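Local coordinates for protein putative transcriptional regulator (Clostridium difficile, PDB 3QI7) that is a putative lipoprotein or transcriptional regulator of unknown function whose periplasmic-binding-protein-like fold suggests that it may bind a small ligand such as a sugar, at residues Y235-I240 and A252-P257; A318-K323 and E342-I347; D123-L128 and Y359-V364. One frame throughout, in Å; residues are numbered along the deposited sequence.

How the contacts relate
From the N terminus, the first segment to appear is 123-128, the start of a short helix beside the large mixed sheet. Its partner 359-364 comes near the C terminus, where contact 3 closes a loop of 230 residues. Contacts 1 and 2 are nested inside that loop, in series. Contact 1 closes a short loop, bringing the segment after helix 234-247 back to its first turns, beside the three-stranded parallel sheet. Contact 2 joins helices 306-324 and 334-345 back on the large-sheet side. Contact 1 lies across the chain's centre from both others, about 30 Å from contact 2 and 27 Å from contact 3, centre to centre; the centres of contacts 2 and 3 are about 20 Å apart.

Contact 1: residues Y235-I240 and A252-P257; sequences YMDEVI and AEQSNP
The Asp237 carboxylate is the flat group here: CB and CG of Gln254 lie over one of its faces, Gln254 CB 3.5 Å from Asp237 OD2, while its oxygen edge is turned to Ser255. The contact lies in the half of the periplasmic-binding-protein-like fold built on the three-stranded parallel sheet: helix 234-247 runs out, and the loop after it folds back and presents Ser255 to the helix's first turn. Ser255 N donates to Asp237 OD1 at 2.9 Å, nearly straight at 169°. Ser255 OG donates to Asp237 OD2 at a short 2.6 Å. Both bonds use the syn sides of the oxygens, but the donors straddle the carboxylate plane, N displaced toward the Gln254 side and OG toward the other. Ser255 chi1 of 55° keeps OG near its own backbone N, which lets one residue offer both donors to one carboxylate.

Two waters finish the job for this buried acid, so each oxygen accepts two bonds and the group's rotation is fixed. Arg143 of helix 140-153 binds Ser255 O and pairs with Glu253 OE1, holding the loop on the side turned from Asp237. Gln254 sends its OE1 to Ser258 N, further along the same loop. One water donates to Asp237 OD2 and accepts from Gln254 NE2 at 3.1 Å from the water oxygen. The other bridges to the backbone, 2.9 Å from Asp237 OD1 and 3.0 Å from Glu253 O, donating to both.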
ATOM      1  N   TYR A 235      15.611  -2.971  -0.775  1.00 24.27           N
ATOM      2  CA  TYR A 235      17.052  -3.114  -1.038  1.00 26.06           C
ATOM      3  C   TYR A 235      17.243  -3.873  -2.369  1.00 24.35           C
ATOM      4  O   TYR A 235      18.019  -3.448  -3.228  1.00 22.66           O
ATOM      5  CB  TYR A 235      17.777  -3.816   0.119  1.00 26.94           C
ATOM      6  CG  TYR A 235      19.285  -3.843  -0.072  1.00 29.53           C
ATOM      7  CD1 TYR A 235      20.071  -2.755   0.296  1.00 34.78           C
ATOM      8  CD2 TYR A 235      19.907  -4.921  -0.671  1.00 34.63           C
ATOM      9  CE1 TYR A 235      21.457  -2.753   0.087  1.00 39.61           C
ATOM     10  CE2 TYR A 235      21.287  -4.925  -0.885  1.00 37.37           C
ATOM     11  CZ  TYR A 235      22.052  -3.836  -0.504  1.00 37.94           C
ATOM     12  OH  TYR A 235      23.413  -3.856  -0.718  1.00 36.66           O
HETATM   13  N   MSE A 236      16.489  -4.956  -2.555  1.00 22.66           N
HETATM   14  CA  MSE A 236      16.484  -5.683  -3.835  1.00 21.66           C
HETATM   15  C   MSE A 236      15.988  -4.803  -4.966  1.00 23.18           C
HETATM   16  O   MSE A 236      16.571  -4.856  -6.071  1.00 23.73           O
HETATM   17  CB  MSE A 236      15.616  -6.964  -3.779  1.00 22.84           C
HETATM   18  CG  MSE A 236      16.138  -7.983  -2.843  1.00 25.15           C
HETATM   19 SE   MSE A 236      15.357  -9.679  -3.236  0.75 20.58          SE
HETATM   20  CE  MSE A 236      15.841 -10.603  -1.606  1.00 21.04           C
ATOM     21  N   ASP A 237      14.933  -4.002  -4.704  1.00 21.62           N
ATOM     22  CA  ASP A 237      14.353  -3.137  -5.724  1.00 21.36           C
ATOM     23  C   ASP A 237      15.427  -2.185  -6.264  1.00 21.90           C
ATOM     24  O   ASP A 237      15.518  -1.939  -7.473  1.00 21.58           O
ATOM     25  CB  ASP A 237      13.210  -2.268  -5.188  1.00 19.61           C
ATOM     26  CG  ASP A 237      11.942  -3.061  -4.892  1.00 22.16           C
ATOM     27  OD1 ASP A 237      11.704  -4.105  -5.556  1.00 22.83           O
ATOM     28  OD2 ASP A 237      11.215  -2.605  -3.990  1.00 21.43           O
ATOM     29  N   GLU A 238      16.221  -1.656  -5.359  1.00 21.92           N
ATOM     30  CA  GLU A 238      17.283  -0.726  -5.737  1.00 23.20           C
ATOM     31  C   GLU A 238      18.320  -1.350  -6.692  1.00 25.02           C
ATOM     32  O   GLU A 238      18.670  -0.768  -7.744  1.00 24.64           O
ATOM     33  CB  GLU A 238      17.974  -0.174  -4.472  1.00 25.84           C
ATOM     34  CG  GLU A 238      18.870   1.068  -4.791  1.00 25.28           C
ATOM     35  CD  GLU A 238      19.562   1.694  -3.560  1.00 42.93           C
ATOM     36  OE1 GLU A 238      20.127   0.945  -2.716  1.00 46.73           O
ATOM     37  OE2 GLU A 238      19.551   2.948  -3.440  1.00 51.66           O
ATOM     38  N   VAL A 239      18.819  -2.524  -6.308  1.00 24.02           N
ATOM     39  CA  VAL A 239      19.788  -3.286  -7.118  1.00 23.73           C
ATOM     40  C   VAL A 239      19.162  -3.637  -8.477  1.00 24.22           C
ATOM     41  O   VAL A 239      19.792  -3.445  -9.524  1.00 21.39           O
ATOM     42  CB  VAL A 239      20.230  -4.592  -6.407  1.00 24.39           C
ATOM     43  CG1 VAL A 239      21.023  -5.487  -7.361  1.00 22.52           C
ATOM     44  CG2 VAL A 239      20.998  -4.275  -5.097  1.00 25.09           C
ATOM     45  N   ILE A 240      17.903  -4.099  -8.458  1.00 20.09           N
ATOM     46  CA  ILE A 240      17.189  -4.523  -9.680  1.00 21.66           C
ATOM     47  C   ILE A 240      16.895  -3.390 -10.674  1.00 21.41           C
ATOM     48  O   ILE A 240      17.057  -3.569 -11.885  1.00 20.18           O
ATOM     49  CB  ILE A 240      15.867  -5.258  -9.318  1.00 19.82           C
ATOM     50  CG1 ILE A 240      16.202  -6.604  -8.701  1.00 23.33           C
ATOM     51  CG2 ILE A 240      14.944  -5.474 -10.546  1.00 20.31           C
ATOM     52  CD1 ILE A 240      15.077  -7.228  -7.914  1.00 24.69           C
ATOM     53  N   ALA A 252       8.202  -4.761 -13.910  1.00 20.38           N
ATOM     54  CA  ALA A 252       6.771  -4.417 -13.943  1.00 21.89           C
ATOM     55  C   ALA A 252       6.364  -3.717 -12.636  1.00 19.44           C
ATOM     56  O   ALA A 252       5.575  -2.763 -12.657  1.00 17.24           O
ATOM     57  CB  ALA A 252       5.940  -5.668 -14.175  1.00 21.29           C
ATOM     58  N   GLU A 253       6.908  -4.200 -11.512  1.00 17.20           N
ATOM     59  CA  GLU A 253       6.657  -3.636 -10.177  1.00 18.27           C
ATOM     60  C   GLU A 253       7.814  -3.798  -9.170  1.00 17.73           C
ATOM     61  O   GLU A 253       8.480  -4.830  -9.109  1.00 20.78           O
ATOM     62  CB  GLU A 253       5.387  -4.294  -9.546  1.00 17.04           C
ATOM     63  CG  GLU A 253       4.123  -4.148 -10.361  1.00 20.12           C
ATOM     64  CD  GLU A 253       2.899  -4.739  -9.672  1.00 21.90           C
ATOM     65  OE1 GLU A 253       3.092  -5.566  -8.777  1.00 22.35           O
ATOM     66  OE2 GLU A 253       1.752  -4.395 -10.041  1.00 25.92           O
ATOM     67  N   GLN A 254       7.989  -2.798  -8.307  1.00 18.80           N
ATOM     68  CA  GLN A 254       8.778  -2.952  -7.080  1.00 18.51           C
ATOM     69  C   GLN A 254       8.070  -3.969  -6.158  1.00 20.35           C
ATOM     70  O   GLN A 254       6.869  -4.233  -6.310  1.00 19.39           O
ATOM     71  CB  GLN A 254       8.848  -1.636  -6.331  1.00 18.27           C
ATOM     72  CG  GLN A 254       9.560  -0.472  -7.089  1.00 18.24           C
ATOM     73  CD  GLN A 254       8.956   0.877  -6.771  1.00 21.92           C
ATOM     74  OE1 GLN A 254       7.894   1.231  -7.293  1.00 18.89           O
ATOM     75  NE2 GLN A 254       9.608   1.626  -5.880  1.00 18.08           N
ATOM     76  N   SER A 255       8.811  -4.470  -5.177  1.00 21.47           N
ATOM     77  CA  SER A 255       8.266  -5.256  -4.075  1.00 20.60           C
ATOM     78  C   SER A 255       6.904  -4.712  -3.638  1.00 22.11           C
ATOM     79  O   SER A 255       5.913  -5.453  -3.545  1.00 23.21           O
ATOM     80  CB  SER A 255       9.280  -5.291  -2.920  1.00 25.26           C
ATOM     81  OG  SER A 255       9.686  -4.008  -2.472  1.00 21.64           O
ATOM     82  N   ASN A 256       6.868  -3.413  -3.384  1.00 21.45           N
ATOM     83  CA  ASN A 256       5.631  -2.667  -3.210  1.00 22.42           C
ATOM     84  C   ASN A 256       5.717  -1.393  -4.042  1.00 22.36           C
ATOM     85  O   ASN A 256       6.574  -0.576  -3.775  1.00 19.80           O
ATOM     86  CB  ASN A 256       5.421  -2.315  -1.751  1.00 22.68           C
ATOM     87  CG  ASN A 256       5.015  -3.518  -0.940  1.00 31.08           C
ATOM     88  OD1 ASN A 256       3.894  -4.008  -1.063  1.00 35.89           O
ATOM     89  ND2 ASN A 256       5.955  -4.051  -0.180  1.00 27.58           N
ATOM     90  N   PRO A 257       4.850  -1.239  -5.063  1.00 23.04           N
ATOM     91  CA  PRO A 257       4.930  -0.046  -5.918  1.00 23.53           C
ATOM     92  C   PRO A 257       4.863   1.274  -5.150  1.00 23.33           C
ATOM     93  O   PRO A 257       3.989   1.470  -4.316  1.00 19.85           O
ATOM     94  CB  PRO A 257       3.722  -0.187  -6.834  1.00 23.66           C
ATOM     95  CG  PRO A 257       3.523  -1.685  -6.946  1.00 27.24           C
ATOM     96  CD  PRO A 257       3.810  -2.172  -5.535  1.00 22.16           C
TER
HETATM   97  O   HOH W   1      11.205   0.141  -3.610  1.00 22.65           O
HETATM   98  O   HOH W   2      11.124  -5.695  -7.859  1.00 24.84           O

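Contact 2: residues A318-K323 and E342-I347; sequences ATEMVK and ELRFGI
Glu320 OE1 faces Arg344 NH2 at 3.4 Å, a long salt bridge and the sole close approach between these two segments. A single nitrogen makes it: OE1 comes to the edge of the guanidinium, near its plane, while the carboxylate itself is turned 56° from that plane. The two side chains meet at about a right angle. Reach matters, since the CA atoms of Glu320 and Arg344 are 11.0 Å apart. Glu320 leaves its helix with CG opposite the backbone N and then bends at chi2 (78°), bringing its carboxylate round to the arginine. Arg344, one residue before the end of its helix, bends at chi2 as well (-83°), which helps swing its guanidinium across.

The bridge sits at the surface of the lobe built on the large mixed sheet of this periplasmic-binding-protein-like fold. Helix 306-324 packs against that sheet, with Ala318 touching Val15 and Ile117. It meets helix 334-345 also where the Phe309 and Phe345 rings come together, and Glu320 touches Tyr336 and Phe340 of helix 334-345. The chain then leaves the latter helix at Gly346, with positive phi, its N bonded to Glu342 O at 2.8 Å.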
ATOM      1  N   ALA A 318     -14.790   7.597   5.457  1.00 25.73           N
ATOM      2  CA  ALA A 318     -15.305   7.935   6.786  1.00 24.73           C
ATOM      3  C   ALA A 318     -16.066   9.265   6.735  1.00 25.72           C
ATOM      4  O   ALA A 318     -17.192   9.367   7.202  1.00 25.40           O
ATOM      5  CB  ALA A 318     -14.170   8.008   7.821  1.00 27.28           C
ATOM      6  N   THR A 319     -15.449  10.290   6.165  1.00 25.53           N
ATOM      7  CA  THR A 319     -16.100  11.614   6.026  1.00 27.59           C
ATOM      8  C   THR A 319     -17.456  11.535   5.297  1.00 28.14           C
ATOM      9  O   THR A 319     -18.469  12.110   5.742  1.00 30.81           O
ATOM     10  CB  THR A 319     -15.149  12.593   5.309  1.00 28.10           C
ATOM     11  OG1 THR A 319     -13.954  12.707   6.089  1.00 31.45           O
ATOM     12  CG2 THR A 319     -15.798  13.984   5.126  1.00 28.38           C
ATOM     13  N   GLU A 320     -17.481  10.813   4.186  1.00 27.68           N
ATOM     14  CA  GLU A 320     -18.696  10.671   3.397  1.00 28.34           C
ATOM     15  C   GLU A 320     -19.750   9.935   4.206  1.00 28.40           C
ATOM     16  O   GLU A 320     -20.945  10.274   4.170  1.00 25.49           O
ATOM     17  CB  GLU A 320     -18.397   9.904   2.112  1.00 29.10           C
ATOM     18  CG  GLU A 320     -19.600   9.599   1.207  1.00 31.46           C
ATOM     19  CD  GLU A 320     -20.056  10.783   0.375  1.00 40.26           C
ATOM     20  OE1 GLU A 320     -19.293  11.758   0.255  1.00 40.54           O
ATOM     21  OE2 GLU A 320     -21.189  10.718  -0.173  1.00 44.79           O
HETATM   22  N   MSE A 321     -19.298   8.900   4.912  1.00 28.21           N
HETATM   23  CA  MSE A 321     -20.212   8.072   5.697  1.00 29.01           C
HETATM   24  C   MSE A 321     -20.848   8.883   6.821  1.00 31.10           C
HETATM   25  O   MSE A 321     -22.047   8.736   7.089  1.00 31.10           O
HETATM   26  CB  MSE A 321     -19.474   6.839   6.274  1.00 28.13           C
HETATM   27  CG  MSE A 321     -19.172   5.769   5.237  1.00 22.36           C
HETATM   28 SE   MSE A 321     -18.006   4.347   5.970  0.75 29.12          SE
HETATM   29  CE  MSE A 321     -19.506   3.306   6.741  1.00 21.08           C
ATOM     30  N   VAL A 322     -20.049   9.704   7.500  1.00 29.21           N
ATOM     31  CA  VAL A 322     -20.572  10.540   8.582  1.00 30.36           C
ATOM     32  C   VAL A 322     -21.506  11.621   8.000  1.00 30.79           C
ATOM     33  O   VAL A 322     -22.615  11.771   8.468  1.00 31.97           O
ATOM     34  CB  VAL A 322     -19.452  11.169   9.465  1.00 31.70           C
ATOM     35  CG1 VAL A 322     -20.075  12.079  10.526  1.00 31.37           C
ATOM     36  CG2 VAL A 322     -18.604  10.063  10.145  1.00 27.29           C
ATOM     37  N   LYS A 323     -21.092  12.307   6.943  1.00 30.27           N
ATOM     38  CA  LYS A 323     -21.956  13.333   6.339  1.00 33.82           C
ATOM     39  C   LYS A 323     -23.277  12.776   5.823  1.00 34.24           C
ATOM     40  O   LYS A 323     -24.313  13.435   5.951  1.00 35.34           O
ATOM     41  CB  LYS A 323     -21.236  14.114   5.228  1.00 34.51           C
ATOM     42  CG  LYS A 323     -20.334  15.193   5.764  1.00 35.77           C
ATOM     43  CD  LYS A 323     -19.491  15.825   4.651  1.00 40.34           C
ATOM     44  CE  LYS A 323     -18.823  17.093   5.135  1.00 41.91           C
ATOM     45  NZ  LYS A 323     -17.897  17.625   4.109  1.00 45.83           N
ATOM     46  N   GLU A 342     -12.663   6.579  -8.358  1.00 19.31           N
ATOM     47  CA  GLU A 342     -12.621   7.481  -9.524  1.00 20.72           C
ATOM     48  C   GLU A 342     -12.964   8.906  -9.123  1.00 21.59           C
ATOM     49  O   GLU A 342     -12.249   9.866  -9.471  1.00 19.82           O
ATOM     50  CB  GLU A 342     -13.578   7.025 -10.610  1.00 20.53           C
ATOM     51  CG  GLU A 342     -13.257   5.694 -11.233  1.00 19.23           C
ATOM     52  CD  GLU A 342     -12.192   5.750 -12.287  1.00 26.96           C
ATOM     53  OE1 GLU A 342     -11.658   6.867 -12.577  1.00 24.78           O
ATOM     54  OE2 GLU A 342     -11.910   4.644 -12.826  1.00 20.46           O
ATOM     55  N   LEU A 343     -14.035   9.045  -8.356  1.00 21.05           N
ATOM     56  CA  LEU A 343     -14.496  10.372  -7.880  1.00 21.34           C
ATOM     57  C   LEU A 343     -13.410  11.112  -7.111  1.00 22.58           C
ATOM     58  O   LEU A 343     -13.152  12.291  -7.372  1.00 23.48           O
ATOM     59  CB  LEU A 343     -15.707  10.205  -6.953  1.00 21.15           C
ATOM     60  CG  LEU A 343     -16.398  11.450  -6.395  1.00 25.50           C
ATOM     61  CD1 LEU A 343     -16.888  12.309  -7.572  1.00 23.13           C
ATOM     62  CD2 LEU A 343     -17.580  11.086  -5.458  1.00 26.64           C
ATOM     63  N   ARG A 344     -12.762  10.437  -6.168  1.00 18.69           N
ATOM     64  CA  ARG A 344     -11.898  11.149  -5.219  1.00 20.37           C
ATOM     65  C   ARG A 344     -10.435  11.197  -5.662  1.00 21.01           C
ATOM     66  O   ARG A 344      -9.718  12.040  -5.193  1.00 21.81           O
ATOM     67  CB  ARG A 344     -12.009  10.555  -3.813  1.00 19.21           C
ATOM     68  CG  ARG A 344     -13.349  10.828  -3.096  1.00 23.47           C
ATOM     69  CD  ARG A 344     -13.357  12.236  -2.407  1.00 24.53           C
ATOM     70  NE  ARG A 344     -14.637  12.465  -1.754  1.00 32.55           N
ATOM     71  CZ  ARG A 344     -15.679  13.107  -2.278  1.00 35.71           C
ATOM     72  NH1 ARG A 344     -15.615  13.667  -3.485  1.00 33.82           N
ATOM     73  NH2 ARG A 344     -16.807  13.181  -1.583  1.00 35.61           N
ATOM     74  N   PHE A 345     -10.013  10.269  -6.517  1.00 20.47           N
ATOM     75  CA  PHE A 345      -8.611  10.149  -6.958  1.00 21.64           C
ATOM     76  C   PHE A 345      -8.407  10.217  -8.477  1.00 21.59           C
ATOM     77  O   PHE A 345      -7.283  10.439  -8.950  1.00 22.39           O
ATOM     78  CB  PHE A 345      -8.009   8.837  -6.466  1.00 19.70           C
ATOM     79  CG  PHE A 345      -8.002   8.681  -4.977  1.00 21.64           C
ATOM     80  CD1 PHE A 345      -9.099   8.161  -4.313  1.00 20.17           C
ATOM     81  CD2 PHE A 345      -6.904   9.068  -4.239  1.00 23.17           C
ATOM     82  CE1 PHE A 345      -9.081   7.997  -2.959  1.00 24.54           C
ATOM     83  CE2 PHE A 345      -6.888   8.935  -2.879  1.00 23.61           C
ATOM     84  CZ  PHE A 345      -7.997   8.395  -2.227  1.00 20.90           C
ATOM     85  N   GLY A 346      -9.458  10.003  -9.253  1.00 21.07           N
ATOM     86  CA  GLY A 346      -9.327   9.916 -10.725  1.00 20.18           C
ATOM     87  C   GLY A 346      -8.439   8.783 -11.223  1.00 22.23           C
ATOM     88  O   GLY A 346      -7.768   8.904 -12.265  1.00 24.15           O
ATOM     89  N   ILE A 347      -8.428   7.680 -10.485  1.00 20.67           N
ATOM     90  CA  ILE A 347      -7.720   6.480 -10.879  1.00 21.17           C
ATOM     91  C   ILE A 347      -8.645   5.235 -10.885  1.00 20.76           C
ATOM     92  O   ILE A 347      -9.664   5.152 -10.162  1.00 19.82           O
ATOM     93  CB  ILE A 347      -6.455   6.226 -10.004  1.00 22.69           C
ATOM     94  CG1 ILE A 347      -6.814   5.755  -8.587  1.00 19.40           C
ATOM     95  CG2 ILE A 347      -5.519   7.481  -9.988  1.00 20.10           C
ATOM     96  CD1 ILE A 347      -5.556   5.664  -7.620  1.00 22.52           C
TER

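Contact 3: residues D123-L128 and Y359-V364; sequences DDKNQL and YNYQSV
Lys125 lays its aliphatic chain obliquely against the Tyr361 ring, with Lys125 CG 3.7 Å from Tyr361 CE2 and Lys125 CD 3.8 Å from Tyr361 OH. The methylenes thus follow the outer half of the ring until the ammonium arrives at the hydroxyl, where Lys125 NZ makes a weak hydrogen bond of 3.3 Å to Tyr361 OH. NZ has a second weak acceptor in Val138 O. Tyr361 chi1 of -175° swings the ring away from its own backbone N and out from the strand toward the helix. Leu128, one turn further on, meets the ring at its edge, near the ring plane: Leu128 CD1 is 4.2 Å from Tyr361 CE2.

Asp124 is the N-cap of the helix that supplies both residues. Its OD1 accepts from Gln127 N at 3.3 Å and more weakly from Asn126 N, capping the first turn, which carries Lys125. Just before Tyr361, Asn360 bonds Ser129 OG through OD1 and Asp133 O through ND2.

Strand 361-370 runs parallel to 134-137, the strand just after this helix. A C-terminal strand returning to the sheet of the first lobe, with a helix of that lobe packed on its start, is consistent with the periplasmic-binding-protein-like fold.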
ATOM      1  N   ASP A 123      -4.047  -7.492  11.817  1.00 28.59           N
ATOM      2  CA  ASP A 123      -4.728  -8.592  12.518  1.00 31.29           C
ATOM      3  C   ASP A 123      -5.384  -9.598  11.574  1.00 29.23           C
ATOM      4  O   ASP A 123      -5.594  -9.333  10.395  1.00 28.98           O
ATOM      5  CB  ASP A 123      -5.772  -8.038  13.498  1.00 31.26           C
ATOM      6  CG  ASP A 123      -5.224  -6.882  14.341  1.00 39.26           C
ATOM      7  OD1 ASP A 123      -5.122  -5.753  13.811  1.00 33.38           O
ATOM      8  OD2 ASP A 123      -4.878  -7.100  15.519  1.00 32.96           O
ATOM      9  N   ASP A 124      -5.720 -10.765  12.113  1.00 29.18           N
ATOM     10  CA  ASP A 124      -6.415 -11.810  11.352  1.00 30.98           C
ATOM     11  C   ASP A 124      -7.625 -11.207  10.594  1.00 27.99           C
ATOM     12  O   ASP A 124      -8.459 -10.524  11.193  1.00 27.84           O
ATOM     13  CB  ASP A 124      -6.910 -12.897  12.332  1.00 33.00           C
ATOM     14  CG  ASP A 124      -7.629 -14.049  11.630  1.00 38.27           C
ATOM     15  OD1 ASP A 124      -8.676 -13.815  10.997  1.00 41.18           O
ATOM     16  OD2 ASP A 124      -7.162 -15.197  11.734  1.00 46.10           O
ATOM     17  N   LYS A 125      -7.712 -11.475   9.301  1.00 27.66           N
ATOM     18  CA  LYS A 125      -8.681 -10.796   8.441  1.00 28.83           C
ATOM     19  C   LYS A 125     -10.130 -11.154   8.773  1.00 29.17           C
ATOM     20  O   LYS A 125     -11.044 -10.349   8.611  1.00 27.09           O
ATOM     21  CB  LYS A 125      -8.395 -11.101   6.987  1.00 28.51           C
ATOM     22  CG  LYS A 125      -7.161 -10.361   6.454  1.00 30.53           C
ATOM     23  CD  LYS A 125      -6.706 -10.926   5.116  1.00 31.91           C
ATOM     24  CE  LYS A 125      -5.355 -10.325   4.707  1.00 35.00           C
ATOM     25  NZ  LYS A 125      -5.356 -10.005   3.280  1.00 39.45           N
ATOM     26  N   ASN A 126     -10.340 -12.383   9.206  1.00 29.31           N
ATOM     27  CA  ASN A 126     -11.669 -12.805   9.631  1.00 29.19           C
ATOM     28  C   ASN A 126     -12.106 -12.067  10.903  1.00 30.13           C
ATOM     29  O   ASN A 126     -13.266 -11.668  11.055  1.00 27.88           O
ATOM     30  CB  ASN A 126     -11.693 -14.321   9.837  1.00 33.52           C
ATOM     31  CG  ASN A 126     -11.524 -15.070   8.534  1.00 37.03           C
ATOM     32  OD1 ASN A 126     -12.507 -15.449   7.897  1.00 44.19           O
ATOM     33  ND2 ASN A 126     -10.286 -15.224   8.092  1.00 47.92           N
ATOM     34  N   GLN A 127     -11.164 -11.891  11.824  1.00 31.33           N
ATOM     35  CA  GLN A 127     -11.425 -11.163  13.064  1.00 31.50           C
ATOM     36  C   GLN A 127     -11.706  -9.696  12.766  1.00 32.07           C
ATOM     37  O   GLN A 127     -12.622  -9.093  13.319  1.00 30.57           O
ATOM     38  CB  GLN A 127     -10.220 -11.280  13.983  1.00 34.84           C
ATOM     39  CG  GLN A 127      -9.960 -12.681  14.476  1.00 41.82           C
ATOM     40  CD  GLN A 127     -10.860 -13.004  15.610  1.00 48.19           C
ATOM     41  OE1 GLN A 127     -10.761 -12.392  16.682  1.00 57.56           O
ATOM     42  NE2 GLN A 127     -11.771 -13.945  15.396  1.00 53.05           N
ATOM     43  N   LEU A 128     -10.907  -9.116  11.876  1.00 27.79           N
ATOM     44  CA  LEU A 128     -11.162  -7.755  11.421  1.00 28.12           C
ATOM     45  C   LEU A 128     -12.590  -7.595  10.864  1.00 27.22           C
ATOM     46  O   LEU A 128     -13.287  -6.617  11.162  1.00 25.17           O
ATOM     47  CB  LEU A 128     -10.141  -7.364  10.353  1.00 23.67           C
ATOM     48  CG  LEU A 128      -8.715  -7.014  10.795  1.00 28.31           C
ATOM     49  CD1 LEU A 128      -7.830  -6.702   9.573  1.00 22.96           C
ATOM     50  CD2 LEU A 128      -8.674  -5.814  11.744  1.00 26.26           C
ATOM     51  N   TYR A 359     -18.311  -9.367   3.256  1.00 25.78           N
ATOM     52  CA  TYR A 359     -18.324  -8.301   2.262  1.00 25.19           C
ATOM     53  C   TYR A 359     -17.637  -7.043   2.789  1.00 25.46           C
ATOM     54  O   TYR A 359     -17.188  -6.194   2.003  1.00 23.18           O
ATOM     55  CB  TYR A 359     -19.771  -8.012   1.851  1.00 26.30           C
ATOM     56  CG  TYR A 359     -20.531  -7.355   2.947  1.00 27.86           C
ATOM     57  CD1 TYR A 359     -20.473  -5.975   3.115  1.00 27.21           C
ATOM     58  CD2 TYR A 359     -21.247  -8.101   3.866  1.00 31.21           C
ATOM     59  CE1 TYR A 359     -21.125  -5.351   4.141  1.00 28.06           C
ATOM     60  CE2 TYR A 359     -21.913  -7.488   4.905  1.00 32.53           C
ATOM     61  CZ  TYR A 359     -21.863  -6.123   5.029  1.00 36.72           C
ATOM     62  OH  TYR A 359     -22.512  -5.509   6.047  1.00 32.80           O
ATOM     63  N   ASN A 360     -17.549  -6.907   4.116  1.00 23.72           N
ATOM     64  CA  ASN A 360     -16.988  -5.701   4.708  1.00 23.26           C
ATOM     65  C   ASN A 360     -15.460  -5.741   4.824  1.00 23.45           C
ATOM     66  O   ASN A 360     -14.859  -4.885   5.498  1.00 23.97           O
ATOM     67  CB  ASN A 360     -17.646  -5.343   6.046  1.00 24.55           C
ATOM     68  CG  ASN A 360     -17.273  -6.276   7.141  1.00 24.97           C
ATOM     69  OD1 ASN A 360     -17.160  -7.474   6.906  1.00 24.82           O
ATOM     70  ND2 ASN A 360     -17.034  -5.745   8.342  1.00 27.65           N
ATOM     71  N   TYR A 361     -14.834  -6.720   4.172  1.00 21.85           N
ATOM     72  CA  TYR A 361     -13.370  -6.703   4.003  1.00 21.55           C
ATOM     73  C   TYR A 361     -13.157  -6.704   2.528  1.00 22.12           C
ATOM     74  O   TYR A 361     -13.584  -7.631   1.856  1.00 21.86           O
ATOM     75  CB  TYR A 361     -12.674  -7.903   4.706  1.00 22.06           C
ATOM     76  CG  TYR A 361     -11.162  -7.779   4.598  1.00 20.96           C
ATOM     77  CD1 TYR A 361     -10.535  -7.896   3.364  1.00 23.49           C
ATOM     78  CD2 TYR A 361     -10.367  -7.489   5.708  1.00 22.09           C
ATOM     79  CE1 TYR A 361      -9.164  -7.723   3.224  1.00 24.10           C
ATOM     80  CE2 TYR A 361      -8.991  -7.302   5.564  1.00 25.16           C
ATOM     81  CZ  TYR A 361      -8.402  -7.448   4.327  1.00 25.81           C
ATOM     82  OH  TYR A 361      -7.046  -7.319   4.119  1.00 25.21           O
ATOM     83  N   GLN A 362     -12.521  -5.651   1.992  1.00 20.47           N
ATOM     84  CA  GLN A 362     -12.366  -5.513   0.551  1.00 19.27           C
ATOM     85  C   GLN A 362     -10.902  -5.305   0.252  1.00 20.40           C
ATOM     86  O   GLN A 362     -10.282  -4.449   0.876  1.00 21.47           O
ATOM     87  CB  GLN A 362     -13.172  -4.313   0.041  1.00 19.95           C
ATOM     88  CG  GLN A 362     -14.721  -4.536   0.090  1.00 22.87           C
ATOM     89  CD  GLN A 362     -15.282  -5.354  -1.056  1.00 27.94           C
ATOM     90  OE1 GLN A 362     -14.677  -5.432  -2.128  1.00 23.80           O
ATOM     91  NE2 GLN A 362     -16.497  -5.919  -0.863  1.00 19.02           N
ATOM     92  N   SER A 363     -10.327  -6.139  -0.617  1.00 21.14           N
ATOM     93  CA  SER A 363      -8.937  -5.954  -0.987  1.00 21.50           C
ATOM     94  C   SER A 363      -8.931  -5.178  -2.277  1.00 21.85           C
ATOM     95  O   SER A 363      -9.901  -5.238  -3.031  1.00 22.74           O
ATOM     96  CB  SER A 363      -8.183  -7.272  -1.092  1.00 25.30           C
ATOM     97  OG  SER A 363      -8.675  -8.059  -2.137  1.00 34.28           O
ATOM     98  N   VAL A 364      -7.842  -4.462  -2.538  1.00 17.78           N
ATOM     99  CA  VAL A 364      -7.783  -3.572  -3.692  1.00 21.36           C
ATOM    100  C   VAL A 364      -6.475  -3.738  -4.442  1.00 22.67           C
ATOM    101  O   VAL A 364      -5.448  -3.989  -3.832  1.00 23.54           O
ATOM    102  CB  VAL A 364      -8.000  -2.063  -3.274  1.00 25.10           C
ATOM    103  CG1 VAL A 364      -7.114  -1.661  -2.139  1.00 22.69           C
ATOM    104  CG2 VAL A 364      -7.802  -1.094  -4.445  1.00 20.73           C
TER